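Local coordinates for probable chemoreceptor (Methyl-accepting chemotaxis) transmembrane protein (Rhizobium meliloti, PDB 6D8V) that senses quaternary ammonium compounds in bacterial chemotaxis, binding 1,1-dimethyl-prolinium in its sensory domain, at residues Gly126-Ser131 with Ser153-Val158; Glu28-Ala33 with Pro255-Gln260; Leu57-Leu62 with Gly109-Ser114. All blocks are in the same frame, centred on the assembly; numbering follows the deposited sequence.

In the fold
The chain opens with the long helix 2-45. Residues 28-33 of this helix meet residues 255-260 near the far end of the chain, so contact 2 closes a loop that spans most of the chain. The other two contacts lie within that loop. Contact 3 closes first, joining the short helices at 57-62 to strand 111-115. Contact 1 follows in series, joining helix 123-131 to strand 149-160. Contacts 1 and 3 reach the same ligand-binding sheet but do not touch each other. Contact 2 touches both, through Ile154 and Tyr156 of contact 1 and through Asn61 of contact 3. It ties the long helix to the turn between two strands of the C-terminal sheet.

Contact 1. Residues Gly126-Ser131 with Ser153-Val158; sequences GLAAKS and SIAYPV
Ala128 and Pro157 meet where helix 123-131 lies on strand 149-160. Pro157 can be followed round its ring. Pro157 CB stays farthest of the three ring carbons CB, CG and CD, 4.4 Å from Ala128 O. At the far end of the ring, Pro157 CG comes to 3.4 Å from Ala128 O. CD turns back to the strand backbone and faces the methyl group of Ala128, with Pro157 CD and Ala128 CB 4.1 Å apart. The ring therefore lies against both the carbonyl and the side chain of one helix residue.

The Ala128 methyl also reaches the previous part of the strand. It sits over the face of the peptide that joins Ala155 to Tyr156, with Ala128 CB 3.6 Å from Ala155 O. The two methyl groups meet as well, Ala128 CB and Ala155 CB being 4.2 Å apart. Ala155 and Pro157 point to the helix, while Tyr156 between them points away, as expected for a pleated strand. Tyr156 packs on Arg34 and Ser37 of helix 2-45, which thus covers the other face of the strand.

The local axes approach to 7.2 Å, and their directions differ by 40°. The strand belongs to the antiparallel sheet of a PDC sensor domain of the Cache clan. Ala155 also touches Trp72, a residue of the ligand pocket. Its side chain is about 8 Å from the bound 1,1-dimethyl-prolinium, so the contact lies near the pocket, in a second layer. Ser153 OG is hydrogen-bonded to the pocket residues Tyr140 and Asp171.

No hydrogen bond joins the two segments. Small apolar groups and backbone atoms make the contact, so it probably rests on apolar burial. Alanine at both 128 and 155 is consistent with the near approach of helix and strand.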
ATOM      1  N   GLY A 126       6.486  11.436  -5.233  1.00106.14           N
ATOM      2  CA  GLY A 126       6.762  12.667  -4.509  1.00104.17           C
ATOM      3  C   GLY A 126       7.020  12.449  -3.029  1.00 95.17           C
ATOM      4  O   GLY A 126       7.970  13.003  -2.467  1.00 94.52           O
ATOM      5  N   LEU A 127       6.182  11.640  -2.377  1.00 83.48           N
ATOM      6  CA  LEU A 127       6.282  11.465  -0.930  1.00 92.57           C
ATOM      7  C   LEU A 127       7.680  11.019  -0.518  1.00 95.49           C
ATOM      8  O   LEU A 127       8.337  11.666   0.306  1.00 92.08           O
ATOM      9  CB  LEU A 127       5.235  10.459  -0.450  1.00 89.29           C
ATOM     10  CG  LEU A 127       3.760  10.858  -0.539  1.00 76.09           C
ATOM     11  CD1 LEU A 127       2.889   9.759   0.047  1.00 89.44           C
ATOM     12  CD2 LEU A 127       3.521  12.173   0.175  1.00 74.74           C
ATOM     13  N   ALA A 128       8.151   9.906  -1.087  1.00 94.81           N
ATOM     14  CA  ALA A 128       9.472   9.396  -0.743  1.00 85.64           C
ATOM     15  C   ALA A 128      10.581  10.355  -1.159  1.00 85.45           C
ATOM     16  O   ALA A 128      11.582  10.487  -0.447  1.00104.87           O
ATOM     17  CB  ALA A 128       9.689   8.027  -1.387  1.00 90.93           C
ATOM     18  N   ALA A 129      10.431  11.033  -2.298  1.00 89.80           N
ATOM     19  CA  ALA A 129      11.492  11.921  -2.765  1.00101.66           C
ATOM     20  C   ALA A 129      11.575  13.204  -1.944  1.00105.45           C
ATOM     21  O   ALA A 129      12.677  13.730  -1.740  1.00107.48           O
ATOM     22  CB  ALA A 129      11.294  12.252  -4.249  1.00 97.32           C
ATOM     23  N   LYS A 130      10.436  13.721  -1.471  1.00109.35           N
ATOM     24  CA  LYS A 130      10.460  14.967  -0.713  1.00110.47           C
ATOM     25  C   LYS A 130      10.933  14.761   0.724  1.00100.32           C
ATOM     26  O   LYS A 130      11.571  15.656   1.292  1.00101.41           O
ATOM     27  CB  LYS A 130       9.076  15.622  -0.734  1.00114.03           C
ATOM     28  CG  LYS A 130       9.011  17.045  -0.144  1.00114.62           C
ATOM     29  CD  LYS A 130       9.480  18.137  -1.119  1.00114.12           C
ATOM     30  CE  LYS A 130       9.158  19.537  -0.571  1.00119.19           C
ATOM     31  NZ  LYS A 130       9.459  20.670  -1.512  1.00114.11           N
ATOM     32  N   SER A 131      10.648  13.601   1.318  1.00 95.75           N
ATOM     33  CA  SER A 131      11.029  13.323   2.698  1.00100.74           C
ATOM     34  C   SER A 131      12.363  12.602   2.817  1.00106.06           C
ATOM     35  O   SER A 131      12.926  12.558   3.918  1.00102.41           O
ATOM     36  CB  SER A 131       9.949  12.486   3.399  1.00 89.04           C
ATOM     37  OG  SER A 131       9.940  11.146   2.939  1.00 78.96           O
ATOM     38  N   SER A 153       1.139   1.841  -2.461  1.00 58.51           N
ATOM     39  CA  SER A 153       2.534   1.642  -2.829  1.00 62.19           C
ATOM     40  C   SER A 153       3.474   2.078  -1.713  1.00 66.58           C
ATOM     41  O   SER A 153       3.337   3.179  -1.167  1.00 70.99           O
ATOM     42  CB  SER A 153       2.863   2.387  -4.118  1.00 70.18           C
ATOM     43  OG  SER A 153       2.273   1.739  -5.219  1.00 78.86           O
ATOM     44  N   ILE A 154       4.431   1.212  -1.398  1.00 55.70           N
ATOM     45  CA  ILE A 154       5.508   1.502  -0.464  1.00 63.47           C
ATOM     46  C   ILE A 154       6.737   1.836  -1.298  1.00 69.64           C
ATOM     47  O   ILE A 154       7.233   0.996  -2.056  1.00 71.87           O
ATOM     48  CB  ILE A 154       5.754   0.321   0.482  1.00 54.75           C
ATOM     49  CG1 ILE A 154       4.513   0.106   1.345  1.00 62.63           C
ATOM     50  CG2 ILE A 154       6.963   0.561   1.362  1.00 51.74           C
ATOM     51  CD1 ILE A 154       4.598  -1.093   2.251  1.00 62.70           C
ATOM     52  N   ALA A 155       7.218   3.069  -1.185  1.00 56.51           N
ATOM     53  CA  ALA A 155       8.295   3.551  -2.034  1.00 67.94           C
ATOM     54  C   ALA A 155       9.429   4.099  -1.182  1.00 81.04           C
ATOM     55  O   ALA A 155       9.208   4.676  -0.112  1.00 73.91           O
ATOM     56  CB  ALA A 155       7.810   4.633  -3.005  1.00 74.87           C
ATOM     57  N   TYR A 156      10.649   3.904  -1.674  1.00 75.79           N
ATOM     58  CA  TYR A 156      11.876   4.324  -1.021  1.00 76.53           C
ATOM     59  C   TYR A 156      12.758   5.065  -2.013  1.00 87.77           C
ATOM     60  O   TYR A 156      12.753   4.758  -3.209  1.00 89.24           O
ATOM     61  CB  TYR A 156      12.650   3.122  -0.458  1.00 69.67           C
ATOM     62  CG  TYR A 156      12.286   2.775   0.962  1.00 74.11           C
ATOM     63  CD1 TYR A 156      11.253   1.891   1.236  1.00 69.69           C
ATOM     64  CD2 TYR A 156      12.973   3.336   2.034  1.00 80.32           C
ATOM     65  CE1 TYR A 156      10.920   1.572   2.545  1.00 64.04           C
ATOM     66  CE2 TYR A 156      12.637   3.031   3.337  1.00 83.39           C
ATOM     67  CZ  TYR A 156      11.610   2.148   3.586  1.00 69.33           C
ATOM     68  OH  TYR A 156      11.267   1.839   4.883  1.00 74.73           O
ATOM     69  N   PRO A 157      13.519   6.049  -1.544  1.00 98.47           N
ATOM     70  CA  PRO A 157      14.479   6.713  -2.433  1.00 96.78           C
ATOM     71  C   PRO A 157      15.637   5.788  -2.763  1.00 94.45           C
ATOM     72  O   PRO A 157      16.144   5.067  -1.899  1.00103.36           O
ATOM     73  CB  PRO A 157      14.947   7.925  -1.615  1.00 87.06           C
ATOM     74  CG  PRO A 157      13.939   8.076  -0.510  1.00 96.94           C
ATOM     75  CD  PRO A 157      13.432   6.697  -0.227  1.00 99.02           C
ATOM     76  N   VAL A 158      16.043   5.804  -4.027  1.00 87.37           N
ATOM     77  CA  VAL A 158      17.214   5.070  -4.491  1.00 95.45           C
ATOM     78  C   VAL A 158      18.377   6.051  -4.566  1.00113.88           C
ATOM     79  O   VAL A 158      18.293   7.068  -5.265  1.00115.20           O
ATOM     80  CB  VAL A 158      16.959   4.401  -5.853  1.00 90.00           C
ATOM     81  CG1 VAL A 158      18.222   3.725  -6.356  1.00102.27           C
ATOM     82  CG2 VAL A 158      15.837   3.392  -5.746  1.00 80.34           C
TER

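Contact 2. Residues Glu28-Ala33 with Pro255-Gln260; sequences ELAAAA and PDVNAQ
Ala30 points its methyl group at the turn 255-258, where Val257 makes the apolar contact and Asp256 lies beside the methyl. Seen from Ala30 CB, the two residues lie almost at right angles. Val257 brings one branch, with Val257 CG1 4.2 Å from Ala30 CB. That branch stands anti to the carbonyl carbon of Val257 (chi1 -62°), and this rotation turns it to the Ala30 side. The bond from CA to CB of Val257 runs across the contact direction, but its CB-CG1 bond aims almost straight at the Ala30 methyl. Asp256 has its CB directed to the helix, and one carboxylate oxygen, Asp256 OD2, is also 4.2 Å from Ala30 CB.

The turn links strands 243-254 and 259-268, an antiparallel hairpin of the four-stranded C-terminal sheet. Helix 2-45 runs along both this sheet and the ligand-binding one, an arrangement consistent with a double-Cache sensor.

Ala30 and Val257 are buried, and the contact between them is purely apolar. Asp256 lies at the exposed margin. Strand 149-160 lines the junction, where Ile154 touches both Ala30 and Val257, and Tyr156 packs on Asp256.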
ATOM      1  N   GLU A  28       7.327  -5.905   6.594  1.00 55.24           N
ATOM      2  CA  GLU A  28       8.173  -6.857   5.876  1.00 52.12           C
ATOM      3  C   GLU A  28       8.350  -6.450   4.417  1.00 64.51           C
ATOM      4  O   GLU A  28       9.455  -6.572   3.864  1.00 54.59           O
ATOM      5  CB  GLU A  28       7.593  -8.272   5.981  1.00 59.60           C
ATOM      6  CG  GLU A  28       7.786  -8.907   7.351  1.00 87.51           C
ATOM      7  CD  GLU A  28       7.275 -10.330   7.422  1.00108.62           C
ATOM      8  OE1 GLU A  28       6.251 -10.568   8.096  1.00120.84           O
ATOM      9  OE2 GLU A  28       7.902 -11.213   6.805  1.00119.49           O
ATOM     10  N   LEU A  29       7.278  -5.958   3.774  1.00 60.13           N
ATOM     11  CA  LEU A  29       7.414  -5.445   2.411  1.00 49.10           C
ATOM     12  C   LEU A  29       8.239  -4.168   2.392  1.00 62.63           C
ATOM     13  O   LEU A  29       9.112  -4.001   1.532  1.00 71.77           O
ATOM     14  CB  LEU A  29       6.045  -5.186   1.772  1.00 59.03           C
ATOM     15  CG  LEU A  29       5.187  -6.386   1.381  1.00 67.35           C
ATOM     16  CD1 LEU A  29       4.003  -5.947   0.510  1.00 58.10           C
ATOM     17  CD2 LEU A  29       6.016  -7.445   0.671  1.00 53.42           C
ATOM     18  N   ALA A  30       7.975  -3.253   3.331  1.00 61.78           N
ATOM     19  CA  ALA A  30       8.784  -2.040   3.421  1.00 66.61           C
ATOM     20  C   ALA A  30      10.268  -2.379   3.491  1.00 76.34           C
ATOM     21  O   ALA A  30      11.090  -1.743   2.818  1.00 74.14           O
ATOM     22  CB  ALA A  30       8.365  -1.211   4.638  1.00 51.97           C
ATOM     23  N   ALA A  31      10.627  -3.391   4.288  1.00 83.16           N
ATOM     24  CA  ALA A  31      12.019  -3.824   4.372  1.00 57.95           C
ATOM     25  C   ALA A  31      12.523  -4.360   3.038  1.00 73.03           C
ATOM     26  O   ALA A  31      13.664  -4.083   2.639  1.00 67.98           O
ATOM     27  CB  ALA A  31      12.173  -4.889   5.450  1.00 52.39           C
ATOM     28  N   ALA A  32      11.695  -5.146   2.341  1.00 65.92           N
ATOM     29  CA  ALA A  32      12.091  -5.644   1.026  1.00 68.45           C
ATOM     30  C   ALA A  32      12.225  -4.512   0.017  1.00 71.72           C
ATOM     31  O   ALA A  32      13.101  -4.554  -0.852  1.00 83.16           O
ATOM     32  CB  ALA A  32      11.083  -6.684   0.530  1.00 72.91           C
ATOM     33  N   ALA A  33      11.378  -3.489   0.115  1.00 56.55           N
ATOM     34  CA  ALA A  33      11.532  -2.336  -0.764  1.00 73.57           C
ATOM     35  C   ALA A  33      12.826  -1.589  -0.450  1.00 73.62           C
ATOM     36  O   ALA A  33      13.612  -1.283  -1.353  1.00 94.36           O
ATOM     37  CB  ALA A  33      10.313  -1.413  -0.645  1.00 56.56           C
ATOM     38  N   PRO A 255       4.786   0.094  10.247  1.00 70.95           N
ATOM     39  CA  PRO A 255       6.117   0.278  10.732  1.00 54.60           C
ATOM     40  C   PRO A 255       7.067   1.246  10.184  1.00104.20           C
ATOM     41  O   PRO A 255       7.546   1.960  11.042  1.00158.02           O
ATOM     42  CB  PRO A 255       6.726  -0.992  10.323  1.00 52.33           C
ATOM     43  CG  PRO A 255       5.784  -1.911  10.798  1.00 64.96           C
ATOM     44  CD  PRO A 255       4.709  -1.410   9.977  1.00 71.27           C
ATOM     45  N   ASP A 256       7.358   1.336   8.908  1.00 63.78           N
ATOM     46  CA  ASP A 256       8.499   2.142   8.535  1.00 65.27           C
ATOM     47  C   ASP A 256       8.227   3.305   7.687  1.00 59.21           C
ATOM     48  O   ASP A 256       9.082   4.043   7.415  1.00 69.86           O
ATOM     49  CB  ASP A 256       9.517   1.293   7.860  1.00 94.67           C
ATOM     50  CG  ASP A 256      10.088   0.260   8.746  1.00114.22           C
ATOM     51  OD1 ASP A 256      10.406   0.601   9.865  1.00110.13           O
ATOM     52  OD2 ASP A 256      10.256  -0.891   8.338  1.00128.22           O
ATOM     53  N   VAL A 257       6.996   3.444   7.277  1.00 70.71           N
ATOM     54  CA  VAL A 257       6.559   4.302   6.211  1.00 69.37           C
ATOM     55  C   VAL A 257       5.829   5.472   6.725  1.00 79.24           C
ATOM     56  O   VAL A 257       5.181   6.162   6.056  1.00 97.71           O
ATOM     57  CB  VAL A 257       5.637   3.562   5.337  1.00 75.73           C
ATOM     58  CG1 VAL A 257       6.366   2.439   4.745  1.00 64.76           C
ATOM     59  CG2 VAL A 257       4.559   2.981   6.150  1.00 68.49           C
ATOM     60  N   ASN A 258       5.928   5.677   7.976  1.00 69.55           N
ATOM     61  CA  ASN A 258       5.414   6.912   8.567  1.00 73.74           C
ATOM     62  C   ASN A 258       3.946   7.141   8.194  1.00 87.11           C
ATOM     63  O   ASN A 258       3.590   8.022   7.406  1.00 87.08           O
ATOM     64  CB  ASN A 258       6.274   8.105   8.146  1.00 76.48           C
ATOM     65  CG  ASN A 258       5.872   9.388   8.849  1.00 85.29           C
ATOM     66  OD1 ASN A 258       5.561   9.391  10.042  1.00 89.86           O
ATOM     67  ND2 ASN A 258       5.861  10.489   8.104  1.00 90.02           N
ATOM     68  N   ALA A 259       3.096   6.316   8.801  1.00 78.01           N
ATOM     69  CA  ALA A 259       1.661   6.400   8.571  1.00 69.02           C
ATOM     70  C   ALA A 259       0.960   5.445   9.524  1.00 66.18           C
ATOM     71  O   ALA A 259       1.582   4.561  10.113  1.00 67.43           O
ATOM     72  CB  ALA A 259       1.288   6.071   7.124  1.00 59.46           C
ATOM     73  N   GLN A 260      -0.345   5.641   9.671  1.00 68.36           N
ATOM     74  CA  GLN A 260      -1.179   4.728  10.430  1.00 64.36           C
ATOM     75  C   GLN A 260      -2.439   4.422   9.633  1.00 65.96           C
ATOM     76  O   GLN A 260      -2.857   5.192   8.765  1.00 58.21           O
ATOM     77  CB  GLN A 260      -1.547   5.305  11.793  1.00 62.52           C
ATOM     78  CG  GLN A 260      -2.250   6.640  11.730  1.00 79.01           C
ATOM     79  CD  GLN A 260      -2.774   7.063  13.078  1.00 88.09           C
ATOM     80  OE1 GLN A 260      -2.467   6.439  14.093  1.00 97.64           O
ATOM     81  NE2 GLN A 260      -3.576   8.120  13.100  1.00 89.18           N
TER

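Contact 3. Residues Leu57-Leu62 with Gly109-Ser114; sequences LLKANL and GNIQLS
Ile111 offers a single methyl group, CG2, to both Leu62 and Lys59. The closer partner is Leu62, with Leu62 CD1 3.9 Å from Ile111 CG2. These two side chains run past each other in opposite directions. Lys59 comes in at a slant, and the aliphatic carbon Lys59 CE lies 4.1 Å from Ile111 CG2. Its CG is anti to the backbone N (chi1 -171°) and the chain stays extended beyond it, long enough for CE to meet the strand. Leu62 is buried, while Ile111 is on the surface.

Trp103 forms the next layer. It touches both Lys59 and Ile111 from strand 101-105. This strand pairs with 111-115 in an antiparallel hairpin, through backbone bonds of Gln112 with Ser104 and of Ser114 with Tyr102, a pocket residue. Gln112 points away from the helices. Gln112 NE2 donates to Ser114 OG at 3.2 Å, a bent bond with an angle of 137° and the hydroxyl tilted out of the amide plane. At the turn, Asp106 accepts a hydrogen bond from Asn110 N.

Behind the contact, Leu58 packs on Phe73 of strand 70-75. Leu57 and Asn61 reach Val39 and Met36 of helix 2-45. The 57-62 region thus sits between the long helix and the edge of the ligand-binding sheet.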
ATOM      1  N   LEU A  57      17.054  -7.877 -11.529  1.00 98.78           N
ATOM      2  CA  LEU A  57      17.033  -7.884 -10.069  1.00 99.69           C
ATOM      3  C   LEU A  57      15.674  -7.461  -9.521  1.00 97.07           C
ATOM      4  O   LEU A  57      15.230  -7.976  -8.490  1.00102.47           O
ATOM      5  CB  LEU A  57      18.126  -6.970  -9.520  1.00 87.66           C
ATOM      6  CG  LEU A  57      19.552  -7.286  -9.943  1.00 92.51           C
ATOM      7  CD1 LEU A  57      20.525  -6.280  -9.341  1.00 93.61           C
ATOM      8  CD2 LEU A  57      19.921  -8.710  -9.554  1.00 93.16           C
ATOM      9  N   LEU A  58      15.008  -6.512 -10.184  1.00 92.64           N
ATOM     10  CA  LEU A  58      13.750  -5.987  -9.667  1.00 91.52           C
ATOM     11  C   LEU A  58      12.682  -7.065  -9.524  1.00 90.88           C
ATOM     12  O   LEU A  58      11.744  -6.896  -8.741  1.00 83.92           O
ATOM     13  CB  LEU A  58      13.243  -4.871 -10.579  1.00105.16           C
ATOM     14  CG  LEU A  58      12.878  -3.537  -9.924  1.00104.22           C
ATOM     15  CD1 LEU A  58      12.284  -2.584 -10.956  1.00 97.64           C
ATOM     16  CD2 LEU A  58      11.918  -3.742  -8.774  1.00 91.11           C
ATOM     17  N   LYS A  59      12.797  -8.167 -10.260  1.00 99.46           N
ATOM     18  CA  LYS A  59      11.790  -9.215 -10.181  1.00 91.63           C
ATOM     19  C   LYS A  59      11.902 -10.035  -8.902  1.00 95.12           C
ATOM     20  O   LYS A  59      10.947 -10.733  -8.538  1.00 80.48           O
ATOM     21  CB  LYS A  59      11.894 -10.125 -11.410  1.00 94.44           C
ATOM     22  CG  LYS A  59      10.759 -11.121 -11.564  1.00 84.22           C
ATOM     23  CD  LYS A  59      10.820 -11.806 -12.924  1.00 93.45           C
ATOM     24  CE  LYS A  59       9.777 -12.904 -13.051  1.00 95.43           C
ATOM     25  NZ  LYS A  59       9.792 -13.518 -14.406  1.00102.86           N
ATOM     26  N   ALA A  60      13.044  -9.955  -8.207  1.00102.27           N
ATOM     27  CA  ALA A  60      13.245 -10.758  -7.006  1.00 89.86           C
ATOM     28  C   ALA A  60      12.210 -10.447  -5.936  1.00 87.01           C
ATOM     29  O   ALA A  60      11.810 -11.341  -5.177  1.00 86.02           O
ATOM     30  CB  ALA A  60      14.648 -10.535  -6.454  1.00 86.64           C
ATOM     31  N   ASN A  61      11.760  -9.191  -5.863  1.00 76.62           N
ATOM     32  CA  ASN A  61      10.852  -8.786  -4.792  1.00 78.79           C
ATOM     33  C   ASN A  61       9.481  -9.438  -4.913  1.00 83.88           C
ATOM     34  O   ASN A  61       8.771  -9.565  -3.908  1.00 93.59           O
ATOM     35  CB  ASN A  61      10.703  -7.269  -4.778  1.00 81.96           C
ATOM     36  CG  ASN A  61      11.542  -6.614  -3.706  1.00 87.90           C
ATOM     37  OD1 ASN A  61      11.812  -7.210  -2.661  1.00 73.94           O
ATOM     38  ND2 ASN A  61      11.949  -5.372  -3.954  1.00100.25           N
ATOM     39  N   LEU A  62       9.082  -9.837  -6.127  1.00 95.84           N
ATOM     40  CA  LEU A  62       7.808 -10.525  -6.305  1.00 82.78           C
ATOM     41  C   LEU A  62       7.943 -12.034  -6.136  1.00 83.44           C
ATOM     42  O   LEU A  62       7.006 -12.690  -5.662  1.00 77.26           O
ATOM     43  CB  LEU A  62       7.222 -10.210  -7.678  1.00 76.29           C
ATOM     44  CG  LEU A  62       6.497  -8.881  -7.872  1.00 86.91           C
ATOM     45  CD1 LEU A  62       5.886  -8.820  -9.269  1.00 72.01           C
ATOM     46  CD2 LEU A  62       5.425  -8.659  -6.809  1.00 88.92           C
ATOM     47  N   GLY A 109      -2.636 -14.381 -12.602  1.00 99.53           N
ATOM     48  CA  GLY A 109      -1.699 -14.632 -11.525  1.00 95.08           C
ATOM     49  C   GLY A 109      -0.280 -14.923 -11.957  1.00 97.27           C
ATOM     50  O   GLY A 109       0.431 -15.647 -11.254  1.00108.70           O
ATOM     51  N   ASN A 110       0.151 -14.402 -13.101  1.00104.53           N
ATOM     52  CA  ASN A 110       1.518 -14.540 -13.583  1.00108.33           C
ATOM     53  C   ASN A 110       2.181 -13.166 -13.612  1.00 96.55           C
ATOM     54  O   ASN A 110       1.528 -12.136 -13.431  1.00 91.45           O
ATOM     55  CB  ASN A 110       1.554 -15.206 -14.969  1.00115.39           C
ATOM     56  CG  ASN A 110       1.489 -16.727 -14.891  1.00121.22           C
ATOM     57  OD1 ASN A 110       0.409 -17.321 -14.921  1.00114.63           O
ATOM     58  ND2 ASN A 110       2.650 -17.363 -14.784  1.00137.65           N
ATOM     59  N   ILE A 111       3.496 -13.148 -13.822  1.00100.44           N
ATOM     60  CA  ILE A 111       4.291 -11.927 -13.722  1.00 94.52           C
ATOM     61  C   ILE A 111       4.604 -11.415 -15.116  1.00 99.35           C
ATOM     62  O   ILE A 111       5.013 -12.186 -15.994  1.00105.94           O
ATOM     63  CB  ILE A 111       5.588 -12.152 -12.930  1.00105.99           C
ATOM     64  CG1 ILE A 111       5.292 -12.897 -11.623  1.00107.88           C
ATOM     65  CG2 ILE A 111       6.270 -10.818 -12.650  1.00106.45           C
ATOM     66  CD1 ILE A 111       5.591 -14.397 -11.693  1.00113.98           C
ATOM     67  N   GLN A 112       4.435 -10.112 -15.314  1.00 94.47           N
ATOM     68  CA  GLN A 112       4.683  -9.484 -16.601  1.00103.87           C
ATOM     69  C   GLN A 112       5.491  -8.216 -16.394  1.00100.58           C
ATOM     70  O   GLN A 112       5.452  -7.601 -15.322  1.00 92.55           O
ATOM     71  CB  GLN A 112       3.383  -9.138 -17.322  1.00 98.77           C
ATOM     72  CG  GLN A 112       2.499  -8.238 -16.485  1.00114.96           C
ATOM     73  CD  GLN A 112       1.268  -7.777 -17.218  1.00124.30           C
ATOM     74  OE1 GLN A 112       0.660  -8.534 -17.974  1.00128.45           O
ATOM     75  NE2 GLN A 112       0.891  -6.526 -17.001  1.00135.57           N
ATOM     76  N   LEU A 113       6.202  -7.819 -17.442  1.00 99.01           N
ATOM     77  CA  LEU A 113       7.024  -6.620 -17.425  1.00103.44           C
ATOM     78  C   LEU A 113       6.237  -5.481 -18.062  1.00104.08           C
ATOM     79  O   LEU A 113       6.010  -5.483 -19.276  1.00104.86           O
ATOM     80  CB  LEU A 113       8.333  -6.855 -18.175  1.00105.81           C
ATOM     81  CG  LEU A 113       9.579  -6.110 -17.694  1.00112.34           C
ATOM     82  CD1 LEU A 113      10.741  -6.395 -18.637  1.00129.17           C
ATOM     83  CD2 LEU A 113       9.333  -4.613 -17.569  1.00114.93           C
ATOM     84  N   SER A 114       5.835  -4.510 -17.255  1.00113.03           N
ATOM     85  CA  SER A 114       5.056  -3.384 -17.740  1.00102.31           C
ATOM     86  C   SER A 114       5.942  -2.142 -17.836  1.00 95.46           C
ATOM     87  O   SER A 114       7.172  -2.218 -17.781  1.00100.01           O
ATOM     88  CB  SER A 114       3.848  -3.161 -16.826  1.00117.84           C
ATOM     89  OG  SER A 114       3.214  -4.394 -16.526  1.00131.90           O
TER